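Local coordinates for conserved membrane protein (Chlamydia abortus, PDB 6GZU) that is a secreted bacterial effector that combines deubiquitinating and acetylating activities and induces Golgi fragmentation, its catalytic part probably working as a CE-clan cysteine protease, at residues S17-H20 / L21-S24; P45-C48 / F49-E52. One frame throughout, in Å; residues are numbered along the deposited sequence.

Interaction 1 of 2, residues S17-H20 / L21-S24; sequences SWDH and LEIS
L21 rests against the D19 side chain, with L21 CB 3.7 Å from D19 OD1. Here the leucine offers mainly its backbone and CB, and its CB bond points away from the preceding residues.

E22 is the hub. Its N-H points almost straight at D19 OD1 (E22 N to D19 OD1 3.0 Å, 163° at the hydrogen). The D19 torsion behind this bond sets CG between backbone N and carbonyl carbon (chi1 62°), which brings OD1 to the E22 amide. In return E22 OE1 takes the N-H of D19 on its anti lone pair, D19 N to E22 OE1 being 3.0 Å. Together the two bonds form a capping box, the classic start of an α-helix, here helix 20-33 with D19 as N-cap. Aspartate suits the cap because its short chain reaches a backbone N-H, while glutamate three residues on is long enough to reach back. The price is two carboxylate oxygens 3.1 Å apart, D19 OD1 and E22 OE1, a repulsion that the helix N terminus probably eases. A water bridging S17 O and E22 OE1 gives the latter a second donor. The aliphatic root of E22 is used as well: CB lies over one face of W18, 4.1 Å from the centroid of the five-membered ring, in a CH-pi contact. W18 itself packs on helices 204-217 and 228-241.

I23 follows with its N-H bonded to D19 O (I23 N to D19 O 3.0 Å), and its branched chain runs beside that carbonyl to meet W18 CB through CG1.

S24 donates its backbone N-H to H20 O, S24 N lying 2.8 Å from it, and a side chain this small lets S24 OG sit over one face of the H20 imidazole, 3.6 Å from H20 NE2.

Interaction 2 of 2, residues P45-C48 / F49-E52; sequences PSTC and FSIE
The F49 ring has the C48 sulfur over one face, with SG 3.9 Å from the ring centroid and 15° off the normal, displaced toward the rim on the CD2 side. T47 OG1 approaches the same ring obliquely. C48 has two conformers, and the sulfur-aromatic contact belongs to one of them. L161 and M117, from helices 159-174 and 114-124, also touch F49, a large apolar ring suited to contacts with both helices.

Next to the ring the polar work falls to T47 and S50. S50 OG accepts the N-H of T47 (T47 N to S50 OG 3.0 Å), and a water links the same hydroxyl to P45 O. In the reverse direction T47 O receives two donors: I51 N, 2.9 Å from it, arrives nearly in line with the carbonyl, whereas S50 N, 3.1 Å away, comes from above the carbonyl plane. T47 holds OG1 between its backbone N and carbonyl carbon (chi1 69°), which turns the hydroxyl to the following amides. Serine and threonine fit because their short hydroxyls can reach nearby backbone.

I51 stretches its CD1 back to S46, 3.8 Å from S46 OG, while its side chain also packs on strand 100-107. A second water joins C48 O to E52 N.

T47 OG1 thus accepts weakly from F49 N and S50 N while T47 O takes S50 N and I51 N, an ST motif that leads the chain into helix 51-58.

How the interactions relate
From the N terminus, interaction 1 comes first, at the turn from the opening loop into helix 20-33. The chain then passes through that helix and the edge strand 37-38 before interaction 2 closes the tight turn leading into helix 51-58. The two are in series, neither nested nor crossed. Their centres are about 17 Å apart, yet they meet at one point: H20 CE1 packs 3.6 Å from P45 N, so the start of one helix abuts the loop that feeds the other. Interaction 1 faces helices 204-217 and 228-241, whereas interaction 2 lies among strand 100-107 of the mixed sheet and helices 114-124 and 159-174.

Interaction 1 of 2, residues S17-H20 / L21-S24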
ATOM      1  N   SER A  17       8.220 -14.977   7.383  1.00 45.40           N
ATOM      2  CA  SER A  17       7.859 -13.597   7.071  1.00 43.34           C
ATOM      3  C   SER A  17       7.683 -13.419   5.574  1.00 38.73           C
ATOM      4  O   SER A  17       8.155 -14.236   4.749  1.00 38.83           O
ATOM      5  CB  SER A  17       9.000 -12.694   7.494  1.00 46.35           C
ATOM      6  OG  SER A  17      10.168 -13.144   6.843  1.00 49.72           O
ATOM      7  N   TRP A  18       7.016 -12.335   5.226  1.00 35.02           N
ATOM      8  CA  TRP A  18       6.805 -11.975   3.833  1.00 33.07           C
ATOM      9  C   TRP A  18       7.609 -10.703   3.590  1.00 33.95           C
ATOM     10  O   TRP A  18       7.506  -9.749   4.373  1.00 37.30           O
ATOM     11  CB  TRP A  18       5.309 -11.741   3.574  1.00 30.96           C
ATOM     12  CG  TRP A  18       4.529 -12.996   3.287  1.00 29.93           C
ATOM     13  CD1 TRP A  18       4.908 -14.279   3.568  1.00 29.01           C
ATOM     14  CD2 TRP A  18       3.239 -13.078   2.662  1.00 28.29           C
ATOM     15  NE1 TRP A  18       3.922 -15.159   3.142  1.00 30.58           N
ATOM     16  CE2 TRP A  18       2.884 -14.441   2.599  1.00 28.81           C
ATOM     17  CE3 TRP A  18       2.337 -12.114   2.175  1.00 28.47           C
ATOM     18  CZ2 TRP A  18       1.682 -14.880   2.042  1.00 28.27           C
ATOM     19  CZ3 TRP A  18       1.139 -12.545   1.618  1.00 27.28           C
ATOM     20  CH2 TRP A  18       0.819 -13.923   1.560  1.00 27.66           C
ATOM     21  N   ASP A  19       8.447 -10.727   2.554  1.00 33.31           N
ATOM     22  CA  ASP A  19       9.286  -9.589   2.159  1.00 32.86           C
ATOM     23  C   ASP A  19       8.506  -8.788   1.091  1.00 30.48           C
ATOM     24  O   ASP A  19       7.350  -9.101   0.786  1.00 28.77           O
ATOM     25  CB  ASP A  19      10.690 -10.061   1.651  1.00 36.41           C
ATOM     26  CG  ASP A  19      10.624 -10.982   0.373  1.00 39.68           C
ATOM     27  OD1 ASP A  19       9.570 -11.073  -0.292  1.00 38.96           O
ATOM     28  OD2 ASP A  19      11.639 -11.643  -0.001  1.00 43.30           O
ATOM     29  N   HIS A  20       9.125  -7.757   0.533  1.00 28.51           N
ATOM     30  CA  HIS A  20       8.419  -6.926  -0.422  1.00 27.91           C
ATOM     31  C   HIS A  20       7.879  -7.753  -1.595  1.00 27.48           C
ATOM     32  O   HIS A  20       6.756  -7.514  -2.063  1.00 27.52           O
ATOM     33  CB  HIS A  20       9.324  -5.841  -0.949  1.00 27.94           C
ATOM     34  CG  HIS A  20       8.611  -4.821  -1.782  1.00 27.88           C
ATOM     35  ND1 HIS A  20       9.136  -4.325  -2.951  1.00 32.52           N
ATOM     36  CD2 HIS A  20       7.444  -4.155  -1.578  1.00 28.01           C
ATOM     37  CE1 HIS A  20       8.317  -3.411  -3.448  1.00 32.81           C
ATOM     38  NE2 HIS A  20       7.272  -3.304  -2.643  1.00 31.31           N
ATOM     39  N   LEU A  21       8.658  -8.706  -2.101  1.00 28.82           N
ATOM     40  CA  LEU A  21       8.205  -9.488  -3.269  1.00 31.04           C
ATOM     41  C   LEU A  21       6.987 -10.372  -2.953  1.00 28.58           C
ATOM     42  O   LEU A  21       6.057 -10.473  -3.767  1.00 26.64           O
ATOM     43  CB  LEU A  21       9.357 -10.328  -3.884  1.00 36.56           C
ATOM     44  CG  LEU A  21      10.461  -9.422  -4.471  1.00 40.14           C
ATOM     45  CD1 LEU A  21      11.646 -10.188  -5.033  1.00 40.35           C
ATOM     46  CD2 LEU A  21       9.901  -8.495  -5.537  1.00 41.36           C
ATOM     47  N   GLU A  22       6.975 -10.979  -1.765  1.00 27.98           N
ATOM     48  CA  GLU A  22       5.828 -11.795  -1.328  1.00 27.17           C
ATOM     49  C   GLU A  22       4.581 -10.955  -1.121  1.00 24.86           C
ATOM     50  O   GLU A  22       3.476 -11.339  -1.546  1.00 25.76           O
ATOM     51  CB  GLU A  22       6.163 -12.573  -0.064  1.00 30.70           C
ATOM     52  CG  GLU A  22       6.986 -13.774  -0.406  1.00 35.77           C
ATOM     53  CD  GLU A  22       7.983 -14.255   0.650  1.00 40.56           C
ATOM     54  OE1 GLU A  22       8.582 -13.467   1.409  1.00 41.80           O
ATOM     55  OE2 GLU A  22       8.214 -15.469   0.670  1.00 42.79           O
ATOM     56  N   ILE A  23       4.752  -9.778  -0.529  1.00 22.68           N
ATOM     57  CA  ILE A  23       3.623  -8.883  -0.374  1.00 20.32           C
ATOM     58  C   ILE A  23       3.113  -8.443  -1.752  1.00 20.76           C
ATOM     59  O   ILE A  23       1.915  -8.491  -2.034  1.00 19.80           O
ATOM     60  CB  ILE A  23       4.033  -7.633   0.420  1.00 20.81           C
ATOM     61  CG1 ILE A  23       4.325  -8.009   1.879  1.00 23.36           C
ATOM     62  CG2 ILE A  23       2.920  -6.585   0.360  1.00 22.74           C
ATOM     63  CD1 ILE A  23       5.140  -6.937   2.639  1.00 24.86           C
ATOM     64  N   SER A  24       4.026  -8.035  -2.622  1.00 21.21           N
ATOM     65  CA  SER A  24       3.614  -7.596  -3.955  1.00 21.75           C
ATOM     66  C   SER A  24       2.942  -8.717  -4.734  1.00 21.16           C
ATOM     67  O   SER A  24       2.040  -8.440  -5.519  1.00 21.91           O
ATOM     68  CB  SER A  24       4.819  -7.077  -4.731  1.00 23.51           C
ATOM     69  OG  SER A  24       5.259  -5.857  -4.167  1.00 24.03           O
TER
HETATM   70  O   HOH W   1      10.113 -14.814   3.002  1.00 41.88           O

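Interaction 2 of 2, residues P45-C48 / F49-E52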
ATOM      1  N   PRO A  45       9.585  -0.183  -2.376  1.00 23.32           N
ATOM      2  CA  PRO A  45       8.502   0.027  -1.391  1.00 21.99           C
ATOM      3  C   PRO A  45       8.443   1.496  -1.003  1.00 21.19           C
ATOM      4  O   PRO A  45       9.431   2.215  -1.188  1.00 22.89           O
ATOM      5  CB  PRO A  45       8.970  -0.740  -0.134  1.00 24.34           C
ATOM      6  CG  PRO A  45      10.188  -1.539  -0.598  1.00 25.36           C
ATOM      7  CD  PRO A  45      10.749  -0.897  -1.816  1.00 25.16           C
ATOM      8  N   SER A  46       7.315   1.932  -0.461  1.00 19.00           N
ATOM      9  CA  SER A  46       7.204   3.313   0.046  1.00 18.95           C
ATOM     10  C   SER A  46       7.669   3.376   1.498  1.00 20.45           C
ATOM     11  O   SER A  46       7.821   2.330   2.159  1.00 20.05           O
ATOM     12  CB  SER A  46       5.746   3.768  -0.004  1.00 21.34           C
ATOM     13  OG  SER A  46       5.254   3.695  -1.361  1.00 23.32           O
ATOM     14  N   THR A  47       7.907   4.592   1.992  1.00 20.30           N
ATOM     15  CA  THR A  47       8.226   4.831   3.405  1.00 19.63           C
ATOM     16  C   THR A  47       7.380   6.005   3.854  1.00 19.78           C
ATOM     17  O   THR A  47       6.702   6.648   3.043  1.00 19.85           O
ATOM     18  CB  THR A  47       9.705   5.243   3.605  1.00 22.24           C
ATOM     19  OG1 THR A  47       9.912   6.561   3.052  1.00 22.93           O
ATOM     20  CG2 THR A  47      10.657   4.248   2.927  1.00 24.97           C
ATOM     21  N   CYS A  48       7.453   6.374   5.120  1.00 21.63           N
ATOM     22  CA  CYS A  48       6.689   7.534   5.573  0.68 21.17           C
ATOM     23  C   CYS A  48       7.122   8.819   4.849  1.00 22.83           C
ATOM     24  O   CYS A  48       6.333   9.736   4.740  1.00 23.45           O
ATOM     25  CB  CYS A  48       6.805   7.716   7.096  0.68 22.18           C
ATOM     26  SG  CYS A  48       8.492   7.885   7.739  0.68 24.11           S
ATOM     27  N   PHE A  49       8.360   8.864   4.380  1.00 23.15           N
ATOM     28  CA  PHE A  49       8.882  10.054   3.714  1.00 25.20           C
ATOM     29  C   PHE A  49       8.551  10.079   2.236  1.00 24.16           C
ATOM     30  O   PHE A  49       8.545  11.154   1.656  1.00 26.96           O
ATOM     31  CB  PHE A  49      10.399  10.174   3.907  1.00 25.96           C
ATOM     32  CG  PHE A  49      10.817  10.342   5.328  1.00 27.90           C
ATOM     33  CD1 PHE A  49      10.478  11.467   6.024  1.00 28.31           C
ATOM     34  CD2 PHE A  49      11.555   9.368   5.956  1.00 28.08           C
ATOM     35  CE1 PHE A  49      10.851  11.626   7.345  1.00 28.86           C
ATOM     36  CE2 PHE A  49      11.961   9.531   7.264  1.00 28.93           C
ATOM     37  CZ  PHE A  49      11.626  10.669   7.970  1.00 29.77           C
ATOM     38  N   SER A  50       8.271   8.923   1.634  1.00 22.84           N
ATOM     39  CA  SER A  50       8.086   8.866   0.181  1.00 21.35           C
ATOM     40  C   SER A  50       6.668   8.551  -0.232  1.00 20.34           C
ATOM     41  O   SER A  50       6.315   8.712  -1.418  1.00 22.76           O
ATOM     42  CB  SER A  50       9.039   7.865  -0.449  1.00 22.47           C
ATOM     43  OG  SER A  50       8.634   6.560  -0.087  1.00 22.52           O
ATOM     44  N   ILE A  51       5.805   8.168   0.708  1.00 19.88           N
ATOM     45  CA  ILE A  51       4.454   7.704   0.335  1.00 18.83           C
ATOM     46  C   ILE A  51       3.609   8.820  -0.320  1.00 19.07           C
ATOM     47  O   ILE A  51       2.924   8.544  -1.282  1.00 18.79           O
ATOM     48  CB  ILE A  51       3.727   7.041   1.563  1.00 18.82           C
ATOM     49  CG1 ILE A  51       2.335   6.543   1.210  1.00 19.46           C
ATOM     50  CG2 ILE A  51       3.630   8.012   2.741  1.00 19.74           C
ATOM     51  CD1 ILE A  51       2.273   5.454   0.131  1.00 20.23           C
ATOM     52  N   GLU A  52       3.687  10.068   0.148  1.00 19.83           N
ATOM     53  CA  GLU A  52       2.829  11.088  -0.446  1.00 20.18           C
ATOM     54  C   GLU A  52       3.215  11.296  -1.924  1.00 20.74           C
ATOM     55  O   GLU A  52       2.337  11.386  -2.810  1.00 20.59           O
ATOM     56  CB  GLU A  52       2.900  12.402   0.324  1.00 21.88           C
ATOM     57  CG  GLU A  52       2.137  13.525  -0.382  1.00 23.06           C
ATOM     58  CD  GLU A  52       2.213  14.801   0.387  1.00 25.00           C
ATOM     59  OE1 GLU A  52       3.245  15.093   1.055  1.00 27.51           O
ATOM     60  OE2 GLU A  52       1.235  15.561   0.339  1.00 26.66           O
TER
HETATM   61  O   HOH W   2      10.358   4.766  -1.236  1.00 29.78           O
HETATM   62  O   HOH W   3       5.349  11.117   2.412  1.00 22.29           O